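Local coordinates for protein quinoline 2-oxidoreductase large subunit (Pseudomonas putida, PDB 1T3Q) that carries the molybdenum and pterin cytosine dinucleotide site of a xanthine dehydrogenase-family hydroxylase that probably oxidises quinoline at its 2-position, at residues S122-A127 against R285-L290; E694-Y697 against L703-T706. All blocks are in the same frame, centred on the assembly; numbering follows the deposited sequence.

Contact 1. Residues S122-A127 against R285-L290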
loop_
_atom_site.group_PDB
_atom_site.type_symbol
_atom_site.label_atom_id
_atom_site.label_comp_id
_atom_site.label_asym_id
_atom_site.label_seq_id
_atom_site.Cartn_x
_atom_site.Cartn_y
_atom_site.Cartn_z
ATOM N N SER B 122 12.699 -2.584 18.565
ATOM C CA SER B 122 11.652 -3.505 18.122
ATOM C C SER B 122 10.244 -3.092 18.531
ATOM O O SER B 122 9.266 -3.506 17.907
ATOM C CB SER B 122 11.946 -4.908 18.657
ATOM O OG SER B 122 12.005 -4.886 20.069
ATOM N N SER B 123 10.138 -2.287 19.582
ATOM C CA SER B 123 8.842 -1.806 20.050
ATOM C C SER B 123 9.036 -0.440 20.675
ATOM O O SER B 123 10.150 -0.084 21.065
ATOM C CB SER B 123 8.244 -2.754 21.095
ATOM O OG SER B 123 8.837 -2.545 22.365
ATOM N N ARG B 124 7.958 0.331 20.763
ATOM C CA ARG B 124 8.024 1.655 21.362
ATOM C C ARG B 124 8.396 1.543 22.844
ATOM O O ARG B 124 9.170 2.348 23.361
ATOM C CB ARG B 124 6.672 2.363 21.201
ATOM C CG ARG B 124 6.505 3.624 22.025
ATOM C CD ARG B 124 7.427 4.752 21.589
ATOM N NE ARG B 124 7.175 5.933 22.408
ATOM C CZ ARG B 124 7.050 7.170 21.937
ATOM N NH1 ARG B 124 7.160 7.409 20.639
ATOM N NH2 ARG B 124 6.790 8.168 22.768
ATOM N N ALA B 125 7.855 0.535 23.522
ATOM C CA ALA B 125 8.141 0.346 24.941
ATOM C C ALA B 125 9.628 0.094 25.185
ATOM O O ALA B 125 10.212 0.650 26.117
ATOM C CB ALA B 125 7.323 -0.812 25.496
ATOM N N ILE B 126 10.232 -0.744 24.351
ATOM C CA ILE B 126 11.651 -1.059 24.489
ATOM C C ILE B 126 12.510 0.148 24.125
ATOM O O ILE B 126 13.562 0.370 24.727
ATOM C CB ILE B 126 12.043 -2.271 23.613
ATOM C CG1 ILE B 126 11.370 -3.535 24.163
ATOM C CG2 ILE B 126 13.567 -2.451 23.599
ATOM C CD1 ILE B 126 11.654 -4.792 23.357
ATOM N N ALA B 127 12.067 0.937 23.150
ATOM C CA ALA B 127 12.825 2.122 22.761
ATOM C C ALA B 127 12.848 3.066 23.951
ATOM O O ALA B 127 13.859 3.721 24.219
ATOM C CB ALA B 127 12.181 2.801 21.556
ATOM N N ARG B 285 0.935 12.036 24.222
ATOM C CA ARG B 285 0.384 13.338 24.572
ATOM C C ARG B 285 1.385 14.318 25.192
ATOM O O ARG B 285 1.335 15.514 24.914
ATOM C CB ARG B 285 -0.820 13.163 25.502
ATOM C CG ARG B 285 -1.537 14.466 25.846
ATOM C CD ARG B 285 -1.997 15.225 24.602
ATOM N NE ARG B 285 -2.839 14.412 23.725
ATOM C CZ ARG B 285 -3.330 14.834 22.562
ATOM N NH1 ARG B 285 -3.060 16.064 22.130
ATOM N NH2 ARG B 285 -4.095 14.032 21.830
ATOM N N GLN B 286 2.290 13.818 26.025
ATOM C CA GLN B 286 3.283 14.686 26.651
ATOM C C GLN B 286 4.219 15.289 25.613
ATOM O O GLN B 286 4.562 16.469 25.692
ATOM C CB GLN B 286 4.083 13.909 27.700
ATOM C CG GLN B 286 3.295 13.667 28.972
ATOM C CD GLN B 286 1.994 12.935 28.707
ATOM O OE1 GLN B 286 2.006 11.779 28.293
ATOM N NE2 GLN B 286 0.863 13.610 28.929
ATOM N N GLU B 287 4.625 14.482 24.638
ATOM C CA GLU B 287 5.514 14.965 23.589
ATOM C C GLU B 287 4.811 16.016 22.734
ATOM O O GLU B 287 5.455 16.932 22.210
ATOM C CB GLU B 287 5.975 13.805 22.711
ATOM C CG GLU B 287 6.680 12.700 23.482
ATOM C CD GLU B 287 7.111 11.571 22.584
ATOM O OE1 GLU B 287 8.308 11.522 22.229
ATOM O OE2 GLU B 287 6.253 10.734 22.222
ATOM N N ASN B 288 3.491 15.897 22.587
ATOM C CA ASN B 288 2.765 16.886 21.793
ATOM C C ASN B 288 2.831 18.237 22.501
ATOM O O ASN B 288 2.942 19.279 21.856
ATOM C CB ASN B 288 1.306 16.479 21.587
ATOM C CG ASN B 288 0.637 17.277 20.484
ATOM O OD1 ASN B 288 0.829 17.004 19.287
ATOM N ND2 ASN B 288 -0.135 18.275 20.872
ATOM N N PHE B 289 2.763 18.229 23.827
ATOM C CA PHE B 289 2.855 19.476 24.578
ATOM C C PHE B 289 4.302 19.971 24.619
ATOM O O PHE B 289 4.558 21.162 24.494
ATOM C CB PHE B 289 2.343 19.298 26.011
ATOM C CG PHE B 289 0.841 19.304 26.125
ATOM C CD1 PHE B 289 0.163 18.181 26.583
ATOM C CD2 PHE B 289 0.108 20.427 25.752
ATOM C CE1 PHE B 289 -1.231 18.173 26.664
ATOM C CE2 PHE B 289 -1.286 20.433 25.829
ATOM C CZ PHE B 289 -1.957 19.303 26.284
ATOM N N LEU B 290 5.240 19.044 24.771
ATOM C CA LEU B 290 6.663 19.379 24.855
ATOM C C LEU B 290 7.377 19.781 23.571
ATOM O O LEU B 290 8.092 20.788 23.545
ATOM C CB LEU B 290 7.441 18.207 25.460
ATOM C CG LEU B 290 7.390 17.974 26.967
ATOM C CD1 LEU B 290 7.937 16.587 27.281
ATOM C CD2 LEU B 290 8.190 19.054 27.679
HETATM O O HOH W 1 8.593 10.217 20.055
#

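Contact 2. Residues E694-Y697 against L703-T706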
loop_
_atom_site.group_PDB
_atom_site.type_symbol
_atom_site.label_atom_id
_atom_site.label_comp_id
_atom_site.label_asym_id
_atom_site.label_seq_id
_atom_site.Cartn_x
_atom_site.Cartn_y
_atom_site.Cartn_z
ATOM N N GLU B 694 -4.260 26.873 28.725
ATOM C CA GLU B 694 -2.997 27.574 28.865
ATOM C C GLU B 694 -1.824 26.627 29.047
ATOM O O GLU B 694 -1.807 25.800 29.960
ATOM C CB GLU B 694 -3.006 28.589 30.019
ATOM C CG GLU B 694 -1.804 29.537 29.912
ATOM C CD GLU B 694 -1.809 30.695 30.892
ATOM O OE1 GLU B 694 -0.905 31.552 30.777
ATOM O OE2 GLU B 694 -2.696 30.761 31.770
ATOM N N VAL B 695 -0.861 26.727 28.138
ATOM C CA VAL B 695 0.362 25.943 28.216
ATOM C C VAL B 695 1.214 26.862 29.083
ATOM O O VAL B 695 1.417 28.029 28.742
ATOM C CB VAL B 695 1.004 25.765 26.824
ATOM C CG1 VAL B 695 2.462 25.326 26.963
ATOM C CG2 VAL B 695 0.220 24.726 26.026
ATOM N N ILE B 696 1.700 26.350 30.207
ATOM C CA ILE B 696 2.463 27.187 31.118
ATOM C C ILE B 696 3.925 26.824 31.340
ATOM O O ILE B 696 4.257 25.679 31.652
ATOM C CB ILE B 696 1.783 27.232 32.507
ATOM C CG1 ILE B 696 0.325 27.678 32.365
ATOM C CG2 ILE B 696 2.539 28.180 33.440
ATOM C CD1 ILE B 696 -0.458 27.626 33.653
ATOM N N TYR B 697 4.789 27.822 31.177
ATOM C CA TYR B 697 6.220 27.671 31.427
ATOM C C TYR B 697 6.457 28.474 32.705
ATOM O O TYR B 697 5.983 29.605 32.817
ATOM C CB TYR B 697 7.063 28.278 30.296
ATOM C CG TYR B 697 7.214 27.413 29.061
ATOM C CD1 TYR B 697 6.354 27.559 27.971
ATOM C CD2 TYR B 697 8.243 26.478 28.967
ATOM C CE1 TYR B 697 6.522 26.800 26.814
ATOM C CE2 TYR B 697 8.418 25.709 27.816
ATOM C CZ TYR B 697 7.556 25.875 26.743
ATOM O OH TYR B 697 7.728 25.120 25.607
ATOM N N LEU B 703 8.272 23.302 31.550
ATOM C CA LEU B 703 6.917 23.223 31.020
ATOM C C LEU B 703 6.103 22.513 32.100
ATOM O O LEU B 703 6.260 21.309 32.313
ATOM C CB LEU B 703 6.903 22.396 29.733
ATOM C CG LEU B 703 5.891 22.734 28.634
ATOM C CD1 LEU B 703 5.737 21.514 27.740
ATOM C CD2 LEU B 703 4.552 23.130 29.217
ATOM N N VAL B 704 5.240 23.255 32.785
ATOM C CA VAL B 704 4.445 22.670 33.857
ATOM C C VAL B 704 3.137 22.033 33.394
ATOM O O VAL B 704 2.472 21.348 34.169
ATOM C CB VAL B 704 4.139 23.717 34.951
ATOM C CG1 VAL B 704 5.438 24.344 35.432
ATOM C CG2 VAL B 704 3.215 24.788 34.418
ATOM N N THR B 705 2.771 22.251 32.137
ATOM C CA THR B 705 1.543 21.668 31.599
ATOM C C THR B 705 1.886 20.685 30.481
ATOM O O THR B 705 2.181 21.092 29.353
ATOM C CB THR B 705 0.596 22.761 31.039
ATOM O OG1 THR B 705 1.295 23.544 30.068
ATOM C CG2 THR B 705 0.109 23.676 32.157
ATOM N N THR B 706 1.858 19.392 30.792
ATOM C CA THR B 706 2.173 18.376 29.794
ATOM C C THR B 706 1.134 17.260 29.745
ATOM O O THR B 706 1.334 16.259 29.064
ATOM C CB THR B 706 3.564 17.727 30.047
ATOM O OG1 THR B 706 3.604 17.177 31.369
ATOM C CG2 THR B 706 4.682 18.759 29.900
#

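Contact 1. Residues S122-A127 against R285-L290
Arg124 sends its side chain across to Glu287 with CG anti to the backbone N (chi1 168°) and a bend at chi2, while Glu287, its CG anti to the carbonyl carbon, runs fully extended beyond CG from the opposite direction. The two long chains bridge helices whose nearest CA atoms, those of Arg124 and Glu287, are 13.7 Å apart. Their ends form a one-armed salt bridge: Arg124 NH2 donates to Glu287 OE2 over 2.7 Å, at an N-H...O angle of 163°. The carboxylate oxygen sits at the edge of the guanidinium, in its plane, but the donor reaches that oxygen from above the carboxylate, whose plane is turned 77° from the guanidinium. A water spans the other two ends, donating to Glu287 OE1 at 2.6 Å and accepting a weak bond from Arg124 NH1. Cut back to an alanine, Arg124 would probably leave Glu287 OE2 without this cationic partner and the water without its NH1 donor. Both groups have further partners: Arg124 NE pairs with Glu128, Glu287 OE1 with Arg49, and Glu287 OE2 also accepts from the backbone N of Asp284, just ahead of its own helix. Behind Arg124, Ser123 is the N-cap, its OG accepting from Ile126 N at 3.0 Å, which fixes the start of the helix from which the arginine projects. Each helix follows a strand, 115-121 or 279-282, of one mixed sheet in which 43-49 runs between those two strands. The arrangement is a long-range salt bridge between the first turns of two helices, joining the a/b hammerhead and molybdopterin cofactor-binding family regions.

Contact 2. Residues E694-Y697 against L703-T706
Ile696 is gripped at both backbone polar atoms. Its N donates to Thr705 OG1 at 2.8 Å with an angle of 156°, and its O accepts from Val704 N at 2.9 Å. At chi1 55° Thr705 OG1 sits between its own backbone N and carbonyl carbon, facing residues 694-697, which points it at Ile696 N; this also brings OG1 close beside Val695 CA. The chain has doubled back in a hairpin-like loop, and Tyr697 and Leu703 form its single beta bridge, with no regular strand on either side. Where a hydrogen-bonded antiparallel pair would have Ile696 N donate to Val704 O, it donates to the threonine hydroxyl instead, the backbone having turned at Val704 (psi -10°). Outside this polar centre, Leu703 CG lies over one face of the Tyr697 ring, 4.2 Å from the centroid and offset toward the rim, a CH-pi contact; the phenol OH bonds to the backbone N of Cys365. Leu703 CD2 turns aside from the ring, close to Ile696 O, and meets Val695 CG1 at 3.8 Å. Val704 CG2 is pressed against Ile696 CB at 3.4 Å, tighter than usual for carbons, and Thr705 CG2 closes in beside the same isoleucine. Ile257 of the medium subunit packs on Ile696, Val704 and Thr705.

Overall arrangement
From the N terminus, the chain first passes through the hammerhead region, where 122-127 opens helix 124-131. Contact 1 closes 158 residues later, when 285-290 comes within side-chain reach of it; the intervening chain adds strands 205-211, 216-221, 244-247 and 279-282 to the mixed sheet. Contact 2 comes far downstream, closing a short loop after helix 672-692. The two are in series, neither nested nor crossed, with centres about 18 Å apart. They nevertheless touch: Gln286 NE2 probably donates to Thr706 O at 2.7 Å, and Leu290 packs on Leu703. Helix 285-291 thus stands between the hammerhead region and the late loop, with the medium subunit reaching both contacts.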